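Local atomic coordinates of protein SSD1 (Saccharomyces cerevisiae S288C, PDB entry 7AM1), a protein that binds messenger RNAs through their untranslated regions and represses their translation, as a non-enzymatic member of the RNase II family implicated in cell-cycle control. Residues A[774-786]-A[873-885]. Residues are numbered along the deposited sequence; the frame is centred on the assembly and turned at random.
Sequences TNRVLELHWQPGV and RIENDNYIQEIHE
Arg776 meets Glu885 just before strand 777-782 of the DIS3L2-type C-terminal region, at one end of its antiparallel pairing with strand 878-884, and its chain can be followed atom by atom. Arg776 CB lies 3.8 Å from Glu885 OE1; CG stays near the same oxygen; bends at chi2 (-81°) and chi3 (-59°) then bring NE, CZ and NH2 round to OE2. Arg776 NH2 meets Glu885 OE2 at 2.7 Å, nearly in line with its C-O bond, while NE, 3.0 Å from the same OE2, comes from above the carboxylate plane. A lysine in place of Arg776 has one nitrogen instead of this side-on pair, and would probably leave Glu885 more loosely held against strand 732-741 and helix 582-595. Further along, paired backbone bonds join Leu778 to Ile883 and Leu780 to Gln881. Trp782 NE1 donates to a lone pair on OE1 of Gln881 (2.8 Å), a residue whose extended side chain reaches it. On the other face, Ile880 CG1 sits over the His781 ring, and Glu779 draws a salt bridge of weak bonds from Arg873, its stronger one being to Arg166. Arg873, shared with Glu875 and Glu882, and Arg166 probably offset repulsion between Glu779 and Glu882, allowing acidic side chains to neighbour one another across this antiparallel sheet.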
ATOM      1  N   THR A 774      10.497 -18.803  24.901  1.00 94.09           N
ATOM      2  CA  THR A 774      10.454 -17.820  25.976  1.00 95.14           C
ATOM      3  C   THR A 774      11.356 -16.633  25.662  1.00 91.41           C
ATOM      4  O   THR A 774      10.958 -15.476  25.843  1.00 94.16           O
ATOM      5  CB  THR A 774      10.864 -18.463  27.301  1.00 99.28           C
ATOM      6  OG1 THR A 774      12.266 -18.760  27.279  1.00 99.82           O
ATOM      7  CG2 THR A 774      10.087 -19.751  27.529  1.00100.16           C
ATOM      8  N   ASN A 775      12.568 -16.899  25.182  1.00 85.14           N
ATOM      9  CA  ASN A 775      13.534 -15.851  24.896  1.00 82.11           C
ATOM     10  C   ASN A 775      13.504 -15.389  23.445  1.00 77.12           C
ATOM     11  O   ASN A 775      14.241 -14.464  23.093  1.00 72.36           O
ATOM     12  CB  ASN A 775      14.949 -16.349  25.222  1.00 84.72           C
ATOM     13  CG  ASN A 775      15.179 -16.537  26.707  1.00 90.88           C
ATOM     14  OD1 ASN A 775      14.250 -16.440  27.507  1.00 93.93           O
ATOM     15  ND2 ASN A 775      16.419 -16.825  27.081  1.00 92.25           N
ATOM     16  N   ARG A 776      12.654 -15.981  22.603  1.00 82.33           N
ATOM     17  CA  ARG A 776      12.559 -15.585  21.198  1.00 82.55           C
ATOM     18  C   ARG A 776      13.931 -15.678  20.521  1.00 76.09           C
ATOM     19  O   ARG A 776      14.447 -14.709  19.960  1.00 78.10           O
ATOM     20  CB  ARG A 776      11.973 -14.173  21.079  1.00 87.83           C
ATOM     21  CG  ARG A 776      10.679 -13.957  21.864  1.00 91.77           C
ATOM     22  CD  ARG A 776       9.457 -14.478  21.108  1.00 93.70           C
ATOM     23  NE  ARG A 776       9.314 -13.810  19.813  1.00 93.94           N
ATOM     24  CZ  ARG A 776       8.526 -14.221  18.824  1.00 94.53           C
ATOM     25  NH1 ARG A 776       7.794 -15.321  18.952  1.00 95.25           N
ATOM     26  NH2 ARG A 776       8.473 -13.524  17.696  1.00 94.15           N
ATOM     27  N   VAL A 777      14.504 -16.877  20.564  1.00 66.97           N
ATOM     28  CA  VAL A 777      15.835 -17.126  20.019  1.00 59.71           C
ATOM     29  C   VAL A 777      15.792 -18.418  19.219  1.00 54.37           C
ATOM     30  O   VAL A 777      15.358 -19.458  19.725  1.00 53.80           O
ATOM     31  CB  VAL A 777      16.911 -17.217  21.119  1.00 60.71           C
ATOM     32  CG1 VAL A 777      18.214 -17.755  20.545  1.00 60.86           C
ATOM     33  CG2 VAL A 777      17.138 -15.855  21.748  1.00 61.49           C
ATOM     34  N   LEU A 778      16.247 -18.350  17.974  1.00 50.46           N
ATOM     35  CA  LEU A 778      16.326 -19.500  17.088  1.00 49.74           C
ATOM     36  C   LEU A 778      17.792 -19.842  16.876  1.00 49.93           C
ATOM     37  O   LEU A 778      18.584 -18.979  16.484  1.00 47.39           O
ATOM     38  CB  LEU A 778      15.634 -19.197  15.758  1.00 48.08           C
ATOM     39  CG  LEU A 778      15.817 -20.184  14.610  1.00 47.94           C
ATOM     40  CD1 LEU A 778      15.066 -21.464  14.896  1.00 48.27           C
ATOM     41  CD2 LEU A 778      15.333 -19.551  13.313  1.00 47.46           C
ATOM     42  N   GLU A 779      18.156 -21.086  17.154  1.00 56.05           N
ATOM     43  CA  GLU A 779      19.530 -21.549  16.995  1.00 59.30           C
ATOM     44  C   GLU A 779      19.590 -22.453  15.772  1.00 57.33           C
ATOM     45  O   GLU A 779      19.007 -23.543  15.765  1.00 60.67           O
ATOM     46  CB  GLU A 779      20.020 -22.260  18.254  1.00 64.82           C
ATOM     47  CG  GLU A 779      20.163 -21.320  19.442  1.00 68.65           C
ATOM     48  CD  GLU A 779      20.887 -21.948  20.617  1.00 72.77           C
ATOM     49  OE1 GLU A 779      21.115 -23.178  20.593  1.00 73.71           O
ATOM     50  OE2 GLU A 779      21.234 -21.205  21.562  1.00 75.08           O
ATOM     51  N   LEU A 780      20.282 -21.985  14.738  1.00 49.19           N
ATOM     52  CA  LEU A 780      20.487 -22.757  13.523  1.00 44.19           C
ATOM     53  C   LEU A 780      21.727 -23.627  13.691  1.00 43.21           C
ATOM     54  O   LEU A 780      22.789 -23.131  14.079  1.00 42.63           O
ATOM     55  CB  LEU A 780      20.647 -21.827  12.319  1.00 41.41           C
ATOM     56  CG  LEU A 780      19.557 -20.773  12.087  1.00 40.25           C
ATOM     57  CD1 LEU A 780      19.921 -19.870  10.913  1.00 39.39           C
ATOM     58  CD2 LEU A 780      18.205 -21.422  11.847  1.00 39.31           C
ATOM     59  N   HIS A 781      21.593 -24.918  13.398  1.00 44.76           N
ATOM     60  CA  HIS A 781      22.730 -25.839  13.398  1.00 45.55           C
ATOM     61  C   HIS A 781      23.126 -26.048  11.942  1.00 45.07           C
ATOM     62  O   HIS A 781      22.473 -26.794  11.207  1.00 46.32           O
ATOM     63  CB  HIS A 781      22.383 -27.147  14.097  1.00 46.93           C
ATOM     64  CG  HIS A 781      22.147 -26.994  15.569  1.00 48.58           C
ATOM     65  ND1 HIS A 781      22.578 -27.917  16.496  1.00 50.13           N
ATOM     66  CD2 HIS A 781      21.518 -26.021  16.271  1.00 48.76           C
ATOM     67  CE1 HIS A 781      22.228 -27.519  17.706  1.00 51.10           C
ATOM     68  NE2 HIS A 781      21.583 -26.371  17.597  1.00 50.03           N
ATOM     69  N   TRP A 782      24.195 -25.380  11.526  1.00 42.79           N
ATOM     70  CA  TRP A 782      24.572 -25.359  10.126  1.00 42.35           C
ATOM     71  C   TRP A 782      25.360 -26.600   9.729  1.00 42.95           C
ATOM     72  O   TRP A 782      26.071 -27.202  10.540  1.00 44.31           O
ATOM     73  CB  TRP A 782      25.423 -24.129   9.819  1.00 42.17           C
ATOM     74  CG  TRP A 782      24.677 -22.832   9.805  1.00 40.54           C
ATOM     75  CD1 TRP A 782      24.471 -21.984  10.860  1.00 39.72           C
ATOM     76  CD2 TRP A 782      24.042 -22.230   8.676  1.00 38.75           C
ATOM     77  NE1 TRP A 782      23.752 -20.890  10.449  1.00 38.65           N
ATOM     78  CE2 TRP A 782      23.473 -21.019   9.112  1.00 38.53           C
ATOM     79  CE3 TRP A 782      23.901 -22.598   7.336  1.00 37.99           C
ATOM     80  CZ2 TRP A 782      22.774 -20.177   8.257  1.00 38.39           C
ATOM     81  CZ3 TRP A 782      23.209 -21.761   6.491  1.00 37.06           C
ATOM     82  CH2 TRP A 782      22.653 -20.565   6.952  1.00 37.65           C
ATOM     83  N   GLN A 783      25.247 -26.957   8.456  1.00 42.57           N
ATOM     84  CA  GLN A 783      26.179 -27.896   7.849  1.00 45.67           C
ATOM     85  C   GLN A 783      27.482 -27.162   7.563  1.00 45.31           C
ATOM     86  O   GLN A 783      27.486 -26.231   6.749  1.00 42.82           O
ATOM     87  CB  GLN A 783      25.621 -28.458   6.550  1.00 47.81           C
ATOM     88  CG  GLN A 783      24.305 -29.183   6.670  1.00 50.04           C
ATOM     89  CD  GLN A 783      23.781 -29.617   5.318  1.00 52.19           C
ATOM     90  OE1 GLN A 783      24.553 -29.810   4.375  1.00 54.27           O
ATOM     91  NE2 GLN A 783      22.462 -29.739   5.203  1.00 51.74           N
ATOM     92  N   PRO A 784      28.593 -27.525   8.201  1.00 47.86           N
ATOM     93  CA  PRO A 784      29.831 -26.768   7.980  1.00 49.27           C
ATOM     94  C   PRO A 784      30.259 -26.827   6.521  1.00 50.94           C
ATOM     95  O   PRO A 784      30.137 -27.859   5.858  1.00 51.93           O
ATOM     96  CB  PRO A 784      30.843 -27.459   8.904  1.00 50.37           C
ATOM     97  CG  PRO A 784      30.303 -28.833   9.106  1.00 50.76           C
ATOM     98  CD  PRO A 784      28.806 -28.678   9.097  1.00 49.41           C
ATOM     99  N   GLY A 785      30.735 -25.690   6.017  1.00 52.32           N
ATOM    100  CA  GLY A 785      31.334 -25.617   4.702  1.00 53.59           C
ATOM    101  C   GLY A 785      30.374 -25.549   3.534  1.00 53.51           C
ATOM    102  O   GLY A 785      30.836 -25.468   2.388  1.00 56.40           O
ATOM    103  N   VAL A 786      29.066 -25.588   3.768  1.00 48.38           N
ATOM    104  CA  VAL A 786      28.075 -25.574   2.695  1.00 45.22           C
ATOM    105  C   VAL A 786      27.587 -24.144   2.491  1.00 43.36           C
ATOM    106  O   VAL A 786      26.961 -23.557   3.381  1.00 43.73           O
ATOM    107  CB  VAL A 786      26.906 -26.526   3.003  1.00 43.62           C
ATOM    108  CG1 VAL A 786      25.896 -26.528   1.861  1.00 42.36           C
ATOM    109  CG2 VAL A 786      27.433 -27.936   3.255  1.00 44.96           C
ATOM    110  N   ARG A 873      28.808 -20.278  17.569  1.00 50.34           N
ATOM    111  CA  ARG A 873      29.605 -21.076  18.489  1.00 51.37           C
ATOM    112  C   ARG A 873      29.634 -22.525  18.024  1.00 49.40           C
ATOM    113  O   ARG A 873      28.713 -23.002  17.353  1.00 47.95           O
ATOM    114  CB  ARG A 873      29.076 -21.000  19.923  1.00 55.85           C
ATOM    115  CG  ARG A 873      27.688 -21.559  20.120  1.00 58.74           C
ATOM    116  CD  ARG A 873      27.175 -21.206  21.505  1.00 63.69           C
ATOM    117  NE  ARG A 873      26.121 -22.116  21.939  1.00 67.27           N
ATOM    118  CZ  ARG A 873      24.823 -21.927  21.724  1.00 69.55           C
ATOM    119  NH1 ARG A 873      24.399 -20.850  21.072  1.00 69.05           N
ATOM    120  NH2 ARG A 873      23.945 -22.820  22.159  1.00 71.57           N
ATOM    121  N   ILE A 874      30.712 -23.210  18.390  1.00 50.75           N
ATOM    122  CA  ILE A 874      30.957 -24.592  17.998  1.00 51.19           C
ATOM    123  C   ILE A 874      30.937 -25.435  19.265  1.00 55.22           C
ATOM    124  O   ILE A 874      31.794 -25.264  20.141  1.00 55.73           O
ATOM    125  CB  ILE A 874      32.293 -24.733  17.252  1.00 51.69           C
ATOM    126  CG1 ILE A 874      32.256 -23.903  15.966  1.00 60.84           C
ATOM    127  CG2 ILE A 874      32.590 -26.203  16.947  1.00 52.43           C
ATOM    128  CD1 ILE A 874      33.578 -23.818  15.243  1.00 79.28           C
ATOM    129  N   GLU A 875      29.964 -26.341  19.363  1.00 65.05           N
ATOM    130  CA  GLU A 875      29.837 -27.245  20.504  1.00 76.46           C
ATOM    131  C   GLU A 875      30.064 -28.659  19.982  1.00 84.57           C
ATOM    132  O   GLU A 875      29.139 -29.293  19.462  1.00 81.44           O
ATOM    133  CB  GLU A 875      28.467 -27.120  21.165  1.00 78.07           C
ATOM    134  CG  GLU A 875      28.046 -25.701  21.491  1.00 80.08           C
ATOM    135  CD  GLU A 875      26.768 -25.649  22.308  1.00 82.32           C
ATOM    136  OE1 GLU A 875      25.912 -26.544  22.138  1.00 82.79           O
ATOM    137  OE2 GLU A 875      26.629 -24.723  23.135  1.00 83.39           O
ATOM    138  N   ASN A 876      31.293 -29.159  20.135  1.00 96.75           N
ATOM    139  CA  ASN A 876      31.648 -30.447  19.543  1.00102.28           C
ATOM    140  C   ASN A 876      31.294 -30.397  18.058  1.00 97.69           C
ATOM    141  O   ASN A 876      31.885 -29.599  17.324  1.00100.93           O
ATOM    142  CB  ASN A 876      30.998 -31.589  20.329  1.00108.76           C
ATOM    143  CG  ASN A 876      31.874 -32.044  21.508  1.00113.56           C
ATOM    144  OD1 ASN A 876      32.888 -31.411  21.816  1.00115.15           O
ATOM    145  ND2 ASN A 876      31.472 -33.120  22.179  1.00115.75           N
ATOM    146  N   ASP A 877      30.359 -31.215  17.586  1.00 88.50           N
ATOM    147  CA  ASP A 877      30.040 -31.220  16.162  1.00 81.85           C
ATOM    148  C   ASP A 877      28.856 -30.326  15.800  1.00 72.52           C
ATOM    149  O   ASP A 877      28.415 -30.344  14.647  1.00 68.39           O
ATOM    150  CB  ASP A 877      29.781 -32.653  15.685  1.00 87.11           C
ATOM    151  CG  ASP A 877      31.041 -33.493  15.669  1.00 94.54           C
ATOM    152  OD1 ASP A 877      32.060 -33.014  15.129  1.00 96.43           O
ATOM    153  OD2 ASP A 877      31.018 -34.627  16.194  1.00 98.00           O
ATOM    154  N   ASN A 878      28.337 -29.545  16.744  1.00 70.41           N
ATOM    155  CA  ASN A 878      27.279 -28.584  16.454  1.00 66.62           C
ATOM    156  C   ASN A 878      27.875 -27.231  16.076  1.00 60.67           C
ATOM    157  O   ASN A 878      28.680 -26.667  16.824  1.00 59.97           O
ATOM    158  CB  ASN A 878      26.327 -28.441  17.642  1.00 69.84           C
ATOM    159  CG  ASN A 878      25.382 -29.621  17.773  1.00 72.64           C
ATOM    160  OD1 ASN A 878      24.889 -30.142  16.771  1.00 72.98           O
ATOM    161  ND2 ASN A 878      25.116 -30.041  19.004  1.00 74.57           N
ATOM    162  N   TYR A 879      27.479 -26.721  14.912  1.00 56.11           N
ATOM    163  CA  TYR A 879      27.928 -25.422  14.403  1.00 52.90           C
ATOM    164  C   TYR A 879      26.729 -24.476  14.475  1.00 51.06           C
ATOM    165  O   TYR A 879      25.911 -24.406  13.556  1.00 50.15           O
ATOM    166  CB  TYR A 879      28.475 -25.573  12.987  1.00 50.43           C
ATOM    167  CG  TYR A 879      29.663 -26.511  12.931  1.00 50.50           C
ATOM    168  CD1 TYR A 879      29.481 -27.882  12.824  1.00 51.15           C
ATOM    169  CD2 TYR A 879      30.964 -26.029  13.014  1.00 50.53           C
ATOM    170  CE1 TYR A 879      30.561 -28.750  12.787  1.00 53.03           C
ATOM    171  CE2 TYR A 879      32.054 -26.892  12.977  1.00 52.34           C
ATOM    172  CZ  TYR A 879      31.844 -28.249  12.865  1.00 53.61           C
ATOM    173  OH  TYR A 879      32.915 -29.114  12.828  1.00 55.75           O
ATOM    174  N   ILE A 880      26.652 -23.725  15.572  1.00 49.83           N
ATOM    175  CA  ILE A 880      25.431 -23.044  15.985  1.00 48.51           C
ATOM    176  C   ILE A 880      25.527 -21.557  15.680  1.00 46.78           C
ATOM    177  O   ILE A 880      26.528 -20.908  16.010  1.00 46.15           O
ATOM    178  CB  ILE A 880      25.162 -23.266  17.487  1.00 50.90           C
ATOM    179  CG1 ILE A 880      25.055 -24.761  17.788  1.00 52.43           C
ATOM    180  CG2 ILE A 880      23.917 -22.506  17.920  1.00 51.40           C
ATOM    181  CD1 ILE A 880      24.815 -25.081  19.249  1.00 54.69           C
ATOM    182  N   GLN A 881      24.475 -21.016  15.065  1.00 46.32           N
ATOM    183  CA  GLN A 881      24.288 -19.579  14.910  1.00 46.37           C
ATOM    184  C   GLN A 881      23.025 -19.174  15.660  1.00 47.71           C
ATOM    185  O   GLN A 881      21.977 -19.810  15.499  1.00 45.75           O
ATOM    186  CB  GLN A 881      24.170 -19.174  13.437  1.00 44.22           C
ATOM    187  CG  GLN A 881      24.013 -17.670  13.234  1.00 43.52           C
ATOM    188  CD  GLN A 881      23.755 -17.291  11.788  1.00 41.18           C
ATOM    189  OE1 GLN A 881      23.554 -18.156  10.936  1.00 39.49           O
ATOM    190  NE2 GLN A 881      23.751 -15.991  11.507  1.00 40.57           N
ATOM    191  N   GLU A 882      23.126 -18.127  16.477  1.00 52.12           N
ATOM    192  CA  GLU A 882      21.981 -17.604  17.210  1.00 54.57           C
ATOM    193  C   GLU A 882      21.314 -16.492  16.408  1.00 51.06           C
ATOM    194  O   GLU A 882      21.988 -15.573  15.929  1.00 50.77           O
ATOM    195  CB  GLU A 882      22.399 -17.068  18.580  1.00 59.43           C
ATOM    196  CG  GLU A 882      23.247 -18.015  19.401  1.00 63.36           C
ATOM    197  CD  GLU A 882      23.524 -17.475  20.793  1.00 67.20           C
ATOM    198  OE1 GLU A 882      23.325 -16.258  21.011  1.00 68.37           O
ATOM    199  OE2 GLU A 882      23.942 -18.266  21.665  1.00 69.26           O
ATOM    200  N   ILE A 883      19.996 -16.585  16.264  1.00 48.30           N
ATOM    201  CA  ILE A 883      19.188 -15.565  15.604  1.00 45.96           C
ATOM    202  C   ILE A 883      18.342 -14.884  16.674  1.00 47.45           C
ATOM    203  O   ILE A 883      17.486 -15.524  17.300  1.00 48.28           O
ATOM    204  CB  ILE A 883      18.307 -16.169  14.498  1.00 44.40           C
ATOM    205  CG1 ILE A 883      19.129 -17.061  13.557  1.00 44.00           C
ATOM    206  CG2 ILE A 883      17.619 -15.069  13.706  1.00 43.54           C
ATOM    207  CD1 ILE A 883      20.181 -16.319  12.759  1.00 43.72           C
ATOM    208  N   HIS A 884      18.578 -13.589  16.880  1.00 47.57           N
ATOM    209  CA  HIS A 884      17.871 -12.795  17.872  1.00 48.80           C
ATOM    210  C   HIS A 884      17.072 -11.697  17.186  1.00 47.18           C
ATOM    211  O   HIS A 884      17.486 -11.159  16.156  1.00 46.28           O
ATOM    212  CB  HIS A 884      18.833 -12.127  18.869  1.00 51.12           C
ATOM    213  CG  HIS A 884      19.620 -13.085  19.703  1.00 53.57           C
ATOM    214  ND1 HIS A 884      19.273 -13.399  21.000  1.00 55.21           N
ATOM    215  CD2 HIS A 884      20.749 -13.783  19.437  1.00 54.19           C
ATOM    216  CE1 HIS A 884      20.148 -14.259  21.491  1.00 56.57           C
ATOM    217  NE2 HIS A 884      21.054 -14.508  20.563  1.00 55.66           N
ATOM    218  N   GLU A 885      15.940 -11.337  17.781  1.00 47.83           N
ATOM    219  CA  GLU A 885      15.156 -10.234  17.244  1.00 46.17           C
ATOM    220  C   GLU A 885      15.948  -8.935  17.359  1.00 43.65           C
ATOM    221  O   GLU A 885      16.608  -8.676  18.368  1.00 44.38           O
ATOM    222  CB  GLU A 885      13.816 -10.136  17.976  1.00 49.31           C
ATOM    223  CG  GLU A 885      12.885 -11.293  17.635  1.00 52.64           C
ATOM    224  CD  GLU A 885      11.583 -11.289  18.415  1.00 56.26           C
ATOM    225  OE1 GLU A 885      11.534 -10.696  19.515  1.00 58.08           O
ATOM    226  OE2 GLU A 885      10.609 -11.898  17.922  1.00 56.87           O
TER
HETATM  227  O   HOH W   1      25.636 -28.181  12.970  1.00 43.31           O